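PDB 4PG7: homoserine dehydrogenase from Staphylococcus aureus M1064, which catalyses the NAD(P)-dependent interconversion of aspartate semialdehyde and homoserine in the aspartic acid pathway and probably carries a regulatory ACT domain at its C-terminal end. Local coordinates for residues A397-H402 with A417-L422. Residues are numbered along the deposited sequence; the frame is centred on the assembly and turned at random.
Sequences AILPFH and AVIVGL
In the C-terminal, probably ACT-type, domain, the loop that leaves helix 388-398 packs against the bulged end of strand 414-422. Leu399, Pro400 and His402 meet Ile419, Gly421 and Leu422 there. Leu399 and Ile419 meet tip to tip, and their CD1 atoms lie 4.0 Å apart. Leu399 CD1 also sits over one face of the His402 ring, displaced from the ring centre. Ile419 CG2 approaches the same ring obliquely, 4.0 Å from His402 CD2. It gets there because CG2 stands anti to the backbone N of Ile419, while CG1 lies beside that N. The imidazole is held on one side by its own loop. His402 ND1 donates a nearly straight hydrogen bond of 2.8 Å to Pro400 O, with an angle of 170° at the hydrogen. The acceptor lies at the ring edge, in the ring plane, so the bond limits rotation of the ring. His402 CG sits between the backbone N and the carbonyl carbon, chi1 57°, which folds the ring back over the loop. Leu422 sends CD2 into the loop. Leu422 CD2 lies 3.9 Å from Pro400 CG, the two side chains crossing at about a right angle, and 3.8 Å from His402 CB. The backbones come close at His402, whose CA makes a CA-H...O contact of 3.4 Å with Gly421 O. Gly421 has a positive phi and, with Leu422, faces Ser375 in a G1 beta bulge. Asn376 OD1 accepts a hydrogen bond from Gly421 N. Strand 414-422 runs between strands 375-382 and 404-411, antiparallel to both. Pro426 touches both Leu399 and Ile419, Leu422 also touches Phe377 of strand 375-382, and Leu429 of helix 427-432 packs on Pro400.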
ATOM      1  N   ALA A 397      33.354  -3.746  26.767  1.00 33.15           N
ATOM      2  CA  ALA A 397      34.355  -4.784  26.951  1.00 34.03           C
ATOM      3  C   ALA A 397      33.803  -6.168  26.674  1.00 33.87           C
ATOM      4  O   ALA A 397      34.507  -7.026  26.145  1.00 35.02           O
ATOM      5  CB  ALA A 397      34.909  -4.733  28.364  1.00 34.99           C
ATOM      6  N   ILE A 398      32.544  -6.410  27.015  1.00 32.15           N
ATOM      7  CA  ILE A 398      32.055  -7.793  26.964  1.00 32.02           C
ATOM      8  C   ILE A 398      31.376  -8.140  25.622  1.00 30.79           C
ATOM      9  O   ILE A 398      31.396  -9.296  25.207  1.00 30.23           O
ATOM     10  CB  ILE A 398      31.148  -8.169  28.164  1.00 32.63           C
ATOM     11  CG1 ILE A 398      29.818  -7.442  28.110  1.00 33.04           C
ATOM     12  CG2 ILE A 398      31.842  -7.890  29.490  1.00 32.36           C
ATOM     13  CD1 ILE A 398      28.764  -8.129  28.945  1.00 33.47           C
ATOM     14  N   LEU A 399      30.817  -7.153  24.934  1.00 28.92           N
ATOM     15  CA  LEU A 399      30.048  -7.433  23.730  1.00 28.90           C
ATOM     16  C   LEU A 399      30.981  -7.872  22.618  1.00 29.45           C
ATOM     17  O   LEU A 399      32.092  -7.367  22.527  1.00 30.84           O
ATOM     18  CB  LEU A 399      29.294  -6.196  23.269  1.00 27.50           C
ATOM     19  CG  LEU A 399      28.052  -5.846  24.095  1.00 27.16           C
ATOM     20  CD1 LEU A 399      27.540  -4.478  23.675  1.00 26.74           C
ATOM     21  CD2 LEU A 399      26.972  -6.903  23.946  1.00 26.80           C
ATOM     22  N   PRO A 400      30.537  -8.806  21.775  1.00 30.14           N
ATOM     23  CA  PRO A 400      31.286  -9.029  20.516  1.00 32.35           C
ATOM     24  C   PRO A 400      31.135  -7.810  19.609  1.00 32.96           C
ATOM     25  O   PRO A 400      30.459  -6.834  19.973  1.00 28.78           O
ATOM     26  CB  PRO A 400      30.596 -10.251  19.890  1.00 32.95           C
ATOM     27  CG  PRO A 400      29.212 -10.270  20.482  1.00 32.14           C
ATOM     28  CD  PRO A 400      29.253  -9.523  21.803  1.00 30.18           C
ATOM     29  N   PHE A 401      31.751  -7.844  18.432  1.00 35.39           N
ATOM     30  CA  PHE A 401      31.813  -6.644  17.621  1.00 36.26           C
ATOM     31  C   PHE A 401      30.413  -6.262  17.204  1.00 34.37           C
ATOM     32  O   PHE A 401      29.531  -7.135  16.966  1.00 32.23           O
ATOM     33  CB  PHE A 401      32.757  -6.790  16.407  1.00 42.31           C
ATOM     34  CG  PHE A 401      32.136  -7.461  15.218  1.00 44.02           C
ATOM     35  CD1 PHE A 401      31.588  -6.706  14.181  1.00 45.36           C
ATOM     36  CD2 PHE A 401      32.130  -8.849  15.119  1.00 46.60           C
ATOM     37  CE1 PHE A 401      31.037  -7.332  13.070  1.00 47.89           C
ATOM     38  CE2 PHE A 401      31.582  -9.483  14.010  1.00 48.36           C
ATOM     39  CZ  PHE A 401      31.034  -8.723  12.985  1.00 49.37           C
ATOM     40  N   HIS A 402      30.213  -4.954  17.173  1.00 33.06           N
ATOM     41  CA  HIS A 402      28.933  -4.396  16.829  1.00 34.86           C
ATOM     42  C   HIS A 402      29.108  -2.989  16.233  1.00 34.91           C
ATOM     43  O   HIS A 402      30.187  -2.423  16.269  1.00 38.50           O
ATOM     44  CB  HIS A 402      28.044  -4.358  18.086  1.00 32.14           C
ATOM     45  CG  HIS A 402      28.651  -3.602  19.221  1.00 31.38           C
ATOM     46  ND1 HIS A 402      29.630  -4.128  20.031  1.00 31.42           N
ATOM     47  CD2 HIS A 402      28.445  -2.337  19.651  1.00 32.32           C
ATOM     48  CE1 HIS A 402      29.992  -3.225  20.923  1.00 33.54           C
ATOM     49  NE2 HIS A 402      29.282  -2.131  20.720  1.00 32.48           N
ATOM     50  N   ALA A 417      20.148  -0.484  27.206  1.00 27.29           N
ATOM     51  CA  ALA A 417      21.145  -0.320  26.155  1.00 26.17           C
ATOM     52  C   ALA A 417      20.488  -0.652  24.831  1.00 26.26           C
ATOM     53  O   ALA A 417      19.762  -1.618  24.740  1.00 26.82           O
ATOM     54  CB  ALA A 417      22.325  -1.254  26.376  1.00 25.71           C
ATOM     55  N   VAL A 418      20.756   0.152  23.808  1.00 27.19           N
ATOM     56  CA  VAL A 418      20.444  -0.240  22.455  1.00 27.56           C
ATOM     57  C   VAL A 418      21.760  -0.550  21.764  1.00 26.69           C
ATOM     58  O   VAL A 418      22.664   0.280  21.715  1.00 25.36           O
ATOM     59  CB  VAL A 418      19.652   0.863  21.690  1.00 29.23           C
ATOM     60  CG1 VAL A 418      19.576   0.562  20.188  1.00 28.93           C
ATOM     61  CG2 VAL A 418      18.266   1.016  22.304  1.00 29.95           C
ATOM     62  N   ILE A 419      21.824  -1.751  21.208  1.00 24.56           N
ATOM     63  CA  ILE A 419      23.017  -2.232  20.577  1.00 26.86           C
ATOM     64  C   ILE A 419      22.656  -2.552  19.133  1.00 27.45           C
ATOM     65  O   ILE A 419      21.720  -3.309  18.866  1.00 27.37           O
ATOM     66  CB  ILE A 419      23.547  -3.487  21.273  1.00 27.76           C
ATOM     67  CG1 ILE A 419      23.682  -3.244  22.770  1.00 29.11           C
ATOM     68  CG2 ILE A 419      24.890  -3.871  20.692  1.00 30.61           C
ATOM     69  CD1 ILE A 419      23.511  -4.491  23.592  1.00 31.12           C
ATOM     70  N   VAL A 420      23.383  -1.951  18.205  1.00 28.97           N
ATOM     71  CA  VAL A 420      23.112  -2.136  16.790  1.00 32.05           C
ATOM     72  C   VAL A 420      24.208  -2.993  16.187  1.00 30.75           C
ATOM     73  O   VAL A 420      25.382  -2.740  16.418  1.00 30.05           O
ATOM     74  CB  VAL A 420      23.048  -0.770  16.069  1.00 34.79           C
ATOM     75  CG1 VAL A 420      22.974  -0.947  14.546  1.00 37.89           C
ATOM     76  CG2 VAL A 420      21.866   0.033  16.565  1.00 35.18           C
ATOM     77  N   GLY A 421      23.821  -4.031  15.447  1.00 31.95           N
ATOM     78  CA  GLY A 421      24.773  -4.802  14.638  1.00 34.56           C
ATOM     79  C   GLY A 421      25.395  -6.023  15.301  1.00 35.47           C
ATOM     80  O   GLY A 421      26.573  -6.263  15.147  1.00 39.62           O
ATOM     81  N   LEU A 422      24.617  -6.782  16.053  1.00 33.77           N
ATOM     82  CA  LEU A 422      25.065  -8.050  16.609  1.00 35.80           C
ATOM     83  C   LEU A 422      24.550  -9.169  15.747  1.00 37.33           C
ATOM     84  O   LEU A 422      23.574  -8.980  15.041  1.00 35.79           O
ATOM     85  CB  LEU A 422      24.521  -8.240  18.036  1.00 31.90           C
ATOM     86  CG  LEU A 422      25.091  -7.304  19.088  1.00 31.82           C
ATOM     87  CD1 LEU A 422      24.303  -7.396  20.393  1.00 31.06           C
ATOM     88  CD2 LEU A 422      26.562  -7.606  19.347  1.00 31.86           C
TER